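Local coordinates for periplasmic solute binding protein (Pectobacterium atrosepticum, PDB 4RY1) that probably binds a sugar in the periplasm and delivers it to an ABC-type importer, as solute-binding proteins of its family do, at residues Asp87-Gly92 and Gln109-Ser114; Pro59-Ile64 and Lys300-Leu305. One frame throughout, in Å; residues are numbered along the deposited sequence.

Contact 1: residues Asp87-Gly92 and Gln109-Ser114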
ATOM      1  N   ASP A  87     -12.412 -13.791  21.526  1.00 20.06           N
ATOM      2  CA  ASP A  87     -12.226 -13.218  22.872  1.00 21.67           C
ATOM      3  C   ASP A  87     -10.773 -12.847  23.173  1.00 20.95           C
ATOM      4  O   ASP A  87     -10.487 -11.763  23.702  1.00 22.49           O
ATOM      5  CB  ASP A  87     -12.769 -14.159  23.947  1.00 25.33           C
ATOM      6  CG  ASP A  87     -14.274 -14.309  23.879  1.00 42.38           C
ATOM      7  OD1 ASP A  87     -14.956 -13.339  23.496  1.00 35.69           O
ATOM      8  OD2 ASP A  87     -14.772 -15.406  24.202  1.00 66.84           O
ATOM      9  N   ILE A  88      -9.859 -13.742  22.824  1.00 17.67           N
ATOM     10  CA  ILE A  88      -8.428 -13.485  23.010  1.00 16.79           C
ATOM     11  C   ILE A  88      -7.995 -12.280  22.172  1.00 16.09           C
ATOM     12  O   ILE A  88      -7.279 -11.397  22.661  1.00 17.65           O
ATOM     13  CB  ILE A  88      -7.573 -14.726  22.665  1.00 18.46           C
ATOM     14  CG1 ILE A  88      -7.804 -15.855  23.672  1.00 25.57           C
ATOM     15  CG2 ILE A  88      -6.085 -14.360  22.595  1.00 18.21           C
ATOM     16  CD1 ILE A  88      -7.116 -15.678  24.997  1.00 31.65           C
ATOM     17  N   LEU A  89      -8.453 -12.230  20.925  1.00 15.71           N
ATOM     18  CA  LEU A  89      -8.094 -11.118  20.034  1.00 15.16           C
ATOM     19  C   LEU A  89      -8.832  -9.805  20.334  1.00 18.90           C
ATOM     20  O   LEU A  89      -8.408  -8.741  19.917  1.00 21.59           O
ATOM     21  CB  LEU A  89      -8.319 -11.506  18.571  1.00 14.66           C
ATOM     22  CG  LEU A  89      -7.426 -12.639  18.051  1.00 15.19           C
ATOM     23  CD1 LEU A  89      -7.936 -13.149  16.716  1.00 15.90           C
ATOM     24  CD2 LEU A  89      -5.980 -12.160  17.972  1.00 14.98           C
ATOM     25  N   GLY A  90      -9.940  -9.874  21.050  1.00 17.50           N
ATOM     26  CA  GLY A  90     -10.736  -8.676  21.267  1.00 19.06           C
ATOM     27  C   GLY A  90     -11.246  -8.085  19.972  1.00 19.68           C
ATOM     28  O   GLY A  90     -11.117  -6.894  19.732  1.00 20.35           O
ATOM     29  N   LEU A  91     -11.826  -8.939  19.126  1.00 17.47           N
ATOM     30  CA  LEU A  91     -12.243  -8.505  17.787  1.00 17.61           C
ATOM     31  C   LEU A  91     -13.238  -7.335  17.821  1.00 19.64           C
ATOM     32  O   LEU A  91     -13.259  -6.520  16.907  1.00 21.50           O
ATOM     33  CB  LEU A  91     -12.797  -9.672  16.971  1.00 17.32           C
ATOM     34  CG  LEU A  91     -11.764 -10.744  16.585  1.00 16.33           C
ATOM     35  CD1 LEU A  91     -12.408 -11.811  15.725  1.00 19.88           C
ATOM     36  CD2 LEU A  91     -10.563 -10.153  15.852  1.00 17.95           C
ATOM     37  N   GLY A  92     -14.033  -7.252  18.892  1.00 22.55           N
ATOM     38  CA  GLY A  92     -14.997  -6.156  19.102  1.00 23.03           C
ATOM     39  C   GLY A  92     -14.376  -4.776  19.212  1.00 24.62           C
ATOM     40  O   GLY A  92     -15.061  -3.778  19.037  1.00 24.77           O
ATOM     41  N   GLN A 109      -9.667 -14.277   7.898  1.00 12.35           N
ATOM     42  CA  GLN A 109      -8.383 -14.816   7.451  1.00 11.88           C
ATOM     43  C   GLN A 109      -7.168 -14.152   8.091  1.00 10.63           C
ATOM     44  O   GLN A 109      -6.079 -14.716   8.082  1.00 12.35           O
ATOM     45  CB  GLN A 109      -8.265 -14.697   5.921  1.00 12.45           C
ATOM     46  CG  GLN A 109      -9.356 -15.435   5.157  1.00 14.05           C
ATOM     47  CD  GLN A 109      -9.378 -16.905   5.517  1.00 13.42           C
ATOM     48  OE1 GLN A 109     -10.376 -17.433   6.058  1.00 17.85           O
ATOM     49  NE2 GLN A 109      -8.289 -17.569   5.248  1.00 11.36           N
ATOM     50  N   GLY A 110      -7.351 -12.932   8.580  1.00 12.27           N
ATOM     51  CA  GLY A 110      -6.250 -12.151   9.119  1.00 11.02           C
ATOM     52  C   GLY A 110      -6.791 -10.948   9.861  1.00 11.98           C
ATOM     53  O   GLY A 110      -7.924 -10.549   9.653  1.00 13.59           O
ATOM     54  N   LEU A 111      -5.970 -10.393  10.747  1.00 10.99           N
ATOM     55  CA  LEU A 111      -6.372  -9.255  11.554  1.00 11.86           C
ATOM     56  C   LEU A 111      -5.606  -8.016  11.025  1.00 10.57           C
ATOM     57  O   LEU A 111      -4.372  -7.979  11.075  1.00 11.05           O
ATOM     58  CB  LEU A 111      -6.019  -9.485  13.010  1.00 12.43           C
ATOM     59  CG  LEU A 111      -6.435  -8.434  14.027  1.00 14.45           C
ATOM     60  CD1 LEU A 111      -7.914  -8.055  13.906  1.00 16.42           C
ATOM     61  CD2 LEU A 111      -6.107  -8.966  15.428  1.00 16.13           C
ATOM     62  N   PRO A 112      -6.309  -7.013  10.489  1.00 11.69           N
ATOM     63  CA  PRO A 112      -5.582  -5.843  10.038  1.00 12.04           C
ATOM     64  C   PRO A 112      -4.752  -5.181  11.112  1.00 11.81           C
ATOM     65  O   PRO A 112      -5.244  -4.930  12.206  1.00 13.34           O
ATOM     66  CB  PRO A 112      -6.690  -4.915   9.547  1.00 13.58           C
ATOM     67  CG  PRO A 112      -7.733  -5.868   9.079  1.00 14.27           C
ATOM     68  CD  PRO A 112      -7.725  -6.948  10.117  1.00 14.68           C
ATOM     69  N   ILE A 113      -3.498  -4.919  10.784  1.00 10.54           N
ATOM     70  CA  ILE A 113      -2.581  -4.267  11.730  1.00 11.96           C
ATOM     71  C   ILE A 113      -2.859  -2.768  11.787  1.00 12.62           C
ATOM     72  O   ILE A 113      -2.823  -2.145  12.861  1.00 14.02           O
ATOM     73  CB  ILE A 113      -1.132  -4.552  11.355  1.00 11.90           C
ATOM     74  CG1 ILE A 113      -0.876  -6.063  11.419  1.00 13.16           C
ATOM     75  CG2 ILE A 113      -0.168  -3.814  12.277  1.00 13.73           C
ATOM     76  CD1 ILE A 113       0.376  -6.494  10.679  1.00 14.39           C
ATOM     77  N   SER A 114      -3.099  -2.212  10.612  1.00 12.27           N
ATOM     78  CA  SER A 114      -3.493  -0.824  10.405  1.00 12.13           C
ATOM     79  C   SER A 114      -4.219  -0.761   9.076  1.00 12.25           C
ATOM     80  O   SER A 114      -3.994  -1.593   8.180  1.00 12.34           O
ATOM     81  CB  SER A 114      -2.302   0.114  10.398  1.00 15.11           C
ATOM     82  OG  SER A 114      -1.427  -0.195   9.369  1.00 16.73           O
TER
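Leu-111 reaches out from the strand 107-123 and sets its two methyl groups against Leu-89, the last residue of the short helix 86-89, and Leu-91, two residues on in a 3-10 segment. Its CD1 meets CD2 of Leu-91 at 3.9 Å, and its CD2 lies 4.1 Å from CD2 of Leu-89, so each branch of the fork has its own partner. With CG turned anti to the backbone N (chi1 -177°), the Leu-111 fork is carried away from the strand and toward the helix end. The side chains of Leu-89 and Leu-111 run past one another in opposite directions, whereas Leu-91 meets Leu-111 at a slant. The CB of Leu-91 points to one side of the strand, and it is the end of the chain, CD2, that comes near.

The helix ends between the two leucines. Gly-90, with positive phi (61°), is the C-prime residue of a Schellman motif, in which Leu-91 N pairs with Lys-86 O and Gly-90 N makes a weak bond of 3.3 Å to Asp-87 O. Leu-99 of the helix 96-100 touches both Leu-91 and Leu-111, and Leu-310 of the helix 299-310 also packs on Leu-111, making a close aliphatic cluster. By contrast, the outer side of the turn is open to solvent, with Asp-87 and Gly-92 exposed. Leucine side chains bridge the 8.6 Å between the CA atoms of Leu-91 and Leu-111. With no hydrogen bond or charge pair between the segments, the helix end is held against the sheet here by burial of branched aliphatic carbon, without the directional demands of a polar link.

Contact 2: residues Pro59-Ile64 and Lys300-Leu305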
ATOM      1  N   PRO A  59       5.245 -20.299   9.452  1.00 13.93           N
ATOM      2  CA  PRO A  59       5.164 -19.943  10.852  1.00 13.75           C
ATOM      3  C   PRO A  59       3.757 -19.873  11.392  1.00 14.25           C
ATOM      4  O   PRO A  59       2.786 -19.760  10.652  1.00 13.39           O
ATOM      5  CB  PRO A  59       5.811 -18.567  10.918  1.00 16.03           C
ATOM      6  CG  PRO A  59       6.217 -18.184   9.558  1.00 17.91           C
ATOM      7  CD  PRO A  59       5.679 -19.186   8.606  1.00 13.98           C
ATOM      8  N   ASP A  60       3.660 -19.924  12.712  1.00 13.18           N
ATOM      9  CA  ASP A  60       2.354 -19.863  13.395  1.00 11.79           C
ATOM     10  C   ASP A  60       1.622 -18.545  13.145  1.00 10.67           C
ATOM     11  O   ASP A  60       0.404 -18.524  13.014  1.00 11.90           O
ATOM     12  CB  ASP A  60       2.524 -20.071  14.898  1.00 12.21           C
ATOM     13  CG  ASP A  60       3.181 -21.398  15.218  1.00 14.00           C
ATOM     14  OD1 ASP A  60       4.423 -21.465  15.203  1.00 14.47           O
ATOM     15  OD2 ASP A  60       2.436 -22.376  15.391  1.00 19.27           O
ATOM     16  N   VAL A  61       2.396 -17.461  13.178  1.00 11.25           N
ATOM     17  CA  VAL A  61       1.896 -16.109  12.900  1.00 10.68           C
ATOM     18  C   VAL A  61       2.662 -15.536  11.719  1.00 10.34           C
ATOM     19  O   VAL A  61       3.902 -15.527  11.709  1.00 11.47           O
ATOM     20  CB  VAL A  61       2.023 -15.162  14.107  1.00 10.37           C
ATOM     21  CG1 VAL A  61       1.534 -13.740  13.772  1.00 10.99           C
ATOM     22  CG2 VAL A  61       1.214 -15.696  15.262  1.00 12.39           C
ATOM     23  N   MET A  62       1.914 -15.056  10.726  1.00 10.42           N
ATOM     24  CA  MET A  62       2.524 -14.477   9.523  1.00 11.57           C
ATOM     25  C   MET A  62       2.009 -13.068   9.298  1.00 10.37           C
ATOM     26  O   MET A  62       0.799 -12.839   9.288  1.00 11.80           O
ATOM     27  CB  MET A  62       2.130 -15.290   8.292  1.00 11.41           C
ATOM     28  CG  MET A  62       2.600 -16.741   8.295  1.00 12.01           C
ATOM     29  SD  MET A  62       1.580 -17.904   7.261  1.00  8.92           S
ATOM     30  CE  MET A  62       0.285 -18.190   8.511  1.00 15.79           C
ATOM     31  N   ARG A  63       2.910 -12.142   9.007  1.00 10.82           N
ATOM     32  CA  ARG A  63       2.482 -10.897   8.353  1.00 10.80           C
ATOM     33  C   ARG A  63       2.162 -11.232   6.888  1.00 11.61           C
ATOM     34  O   ARG A  63       2.942 -11.911   6.230  1.00 11.87           O
ATOM     35  CB  ARG A  63       3.539  -9.815   8.409  1.00 10.23           C
ATOM     36  CG  ARG A  63       3.062  -8.429   7.997  1.00 11.15           C
ATOM     37  CD  ARG A  63       4.231  -7.487   7.775  1.00 11.62           C
ATOM     38  NE  ARG A  63       3.818  -6.169   7.295  1.00 13.58           N
ATOM     39  CZ  ARG A  63       3.774  -5.060   8.030  1.00 15.10           C
ATOM     40  NH1 ARG A  63       4.106  -5.093   9.308  1.00 15.09           N
ATOM     41  NH2 ARG A  63       3.399  -3.923   7.444  1.00 18.41           N
ATOM     42  N   ILE A  64       1.020 -10.760   6.410  1.00 10.58           N
ATOM     43  CA  ILE A  64       0.627 -10.953   5.036  1.00 11.05           C
ATOM     44  C   ILE A  64       0.032  -9.666   4.489  1.00 11.33           C
ATOM     45  O   ILE A  64      -0.479  -8.839   5.238  1.00 11.98           O
ATOM     46  CB  ILE A  64      -0.377 -12.097   4.847  1.00 13.35           C
ATOM     47  CG1 ILE A  64      -1.672 -11.838   5.621  1.00 13.62           C
ATOM     48  CG2 ILE A  64       0.239 -13.451   5.203  1.00 15.70           C
ATOM     49  CD1 ILE A  64      -2.794 -12.787   5.239  1.00 17.48           C
ATOM     50  N   LYS A 300      -4.137 -20.574  20.061  1.00 15.01           N
ATOM     51  CA  LYS A 300      -4.436 -19.684  21.167  1.00 14.79           C
ATOM     52  C   LYS A 300      -3.244 -18.768  21.509  1.00 14.00           C
ATOM     53  O   LYS A 300      -3.392 -17.553  21.638  1.00 13.55           O
ATOM     54  CB  LYS A 300      -4.837 -20.504  22.370  1.00 16.69           C
ATOM     55  CG  LYS A 300      -5.180 -19.653  23.548  1.00 21.79           C
ATOM     56  CD  LYS A 300      -5.611 -20.523  24.701  1.00 34.40           C
ATOM     57  CE  LYS A 300      -6.600 -19.744  25.518  1.00 83.29           C
ATOM     58  NZ  LYS A 300      -5.894 -18.541  26.032  1.00 91.52           N
ATOM     59  N   GLU A 301      -2.068 -19.358  21.664  1.00 13.38           N
ATOM     60  CA  GLU A 301      -0.841 -18.611  21.975  1.00 13.39           C
ATOM     61  C   GLU A 301      -0.469 -17.662  20.836  1.00 13.34           C
ATOM     62  O   GLU A 301      -0.039 -16.527  21.075  1.00 12.84           O
ATOM     63  CB  GLU A 301       0.310 -19.576  22.320  1.00 15.01           C
ATOM     64  CG  GLU A 301       0.139 -20.318  23.644  1.00 15.63           C
ATOM     65  CD  GLU A 301      -0.733 -21.561  23.611  1.00 20.86           C
ATOM     66  OE1 GLU A 301      -1.252 -21.971  22.547  1.00 18.04           O
ATOM     67  OE2 GLU A 301      -0.908 -22.120  24.709  1.00 32.19           O
ATOM     68  N   ALA A 302      -0.660 -18.108  19.609  1.00 12.86           N
ATOM     69  CA  ALA A 302      -0.475 -17.237  18.445  1.00 11.51           C
ATOM     70  C   ALA A 302      -1.386 -16.002  18.537  1.00 11.57           C
ATOM     71  O   ALA A 302      -0.938 -14.858  18.366  1.00 12.01           O
ATOM     72  CB  ALA A 302      -0.757 -18.020  17.150  1.00 11.87           C
ATOM     73  N   ALA A 303      -2.655 -16.235  18.827  1.00 11.97           N
ATOM     74  CA  ALA A 303      -3.614 -15.149  19.023  1.00 12.58           C
ATOM     75  C   ALA A 303      -3.224 -14.243  20.196  1.00 12.42           C
ATOM     76  O   ALA A 303      -3.408 -13.019  20.125  1.00 12.47           O
ATOM     77  CB  ALA A 303      -5.007 -15.695  19.238  1.00 13.09           C
ATOM     78  N   MET A 304      -2.730 -14.844  21.280  1.00 12.11           N
ATOM     79  CA  MET A 304      -2.255 -14.044  22.427  1.00 11.59           C
ATOM     80  C   MET A 304      -1.124 -13.096  22.003  1.00 11.80           C
ATOM     81  O   MET A 304      -1.056 -11.947  22.441  1.00 12.02           O
ATOM     82  CB  MET A 304      -1.798 -14.935  23.603  1.00 12.61           C
ATOM     83  CG  MET A 304      -2.913 -15.718  24.280  1.00 13.41           C
ATOM     84  SD  MET A 304      -2.376 -17.076  25.412  1.00 11.84           S
ATOM     85  CE  MET A 304      -1.589 -16.063  26.690  1.00 20.15           C
ATOM     86  N   LEU A 305      -0.201 -13.581  21.181  1.00 10.72           N
ATOM     87  CA  LEU A 305       0.892 -12.727  20.704  1.00 10.99           C
ATOM     88  C   LEU A 305       0.352 -11.580  19.844  1.00 10.66           C
ATOM     89  O   LEU A 305       0.731 -10.411  19.985  1.00 11.51           O
ATOM     90  CB  LEU A 305       1.912 -13.539  19.923  1.00 11.14           C
ATOM     91  CG  LEU A 305       3.071 -12.785  19.277  1.00 10.84           C
ATOM     92  CD1 LEU A 305       3.842 -11.926  20.277  1.00 12.35           C
ATOM     93  CD2 LEU A 305       3.961 -13.770  18.508  1.00 13.20           C
TER
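Val-61 and Ala-302 face each other directly, each CB directed at the opposite segment, and the CG2 methyl of Val-61 comes to 3.6 Å from the CB of Ala-302. The valine stands with CG1 anti to its backbone N (chi1 178°), which places CG2 anti to the carbonyl carbon and presents that methyl to the helix. The same CG2 also lies 3.9 Å from the carbonyl O of Ala-302, so it rests against helix backbone as well as the alanine methyl. The small side chain of Ala-302 is consistent with the 6.1 Å between the CA atoms of Val-61 and Ala-302.

This is helix-on-sheet packing of the kind found in the alpha/beta lobes of periplasmic binding proteins: the strand 61-64 runs parallel to 3-10 and antiparallel to 284-292 in a mixed sheet, and the helix 299-310 covers one face of it. Phe-290 and Ile-7 from those flanking strands also touch Val-61, while Ile-292 packs on Ala-302.

Just before the strand, Asp-60 makes a looser approach than the valine does, its backbone O lying 4.3 Å and its CB 4.5 Å from the Ala-302 CB. Its carboxylate is engaged beyond the helix segment: OD2 is hydrogen-bonded to the Ser-296 hydroxyl, and OD1 accepts from the backbone N of Arg-6, so both oxygens are tied and the rotation of the group is restrained. One turn along the helix, Leu-305 also directs its CB toward the strand, without closing on the segment 59-64, and touches Ile-5 of the strand 3-10.

In the fold
Contacts 1 and 2 lie with their centres 11 Å apart, and in sequence contact 1 is nested inside the long loop that contact 2 closes. Both reach the same mixed sheet, one through the strand 107-123 and the other through 61-64, with 284-292 pairing with both. They also touch directly: the short helix 86-89 packs on the helix 299-310, where Leu-89 CD2 approaches Ala-303 O at 3.5 Å and Ile-88 CG2 comes to 3.6 Å from Met-304 N. The CB of Ala-303 points away from the strand 61-64, that of Ala-302 toward it. Both contacts lie on the same side of the chain's centre, consistent with a place in one lobe.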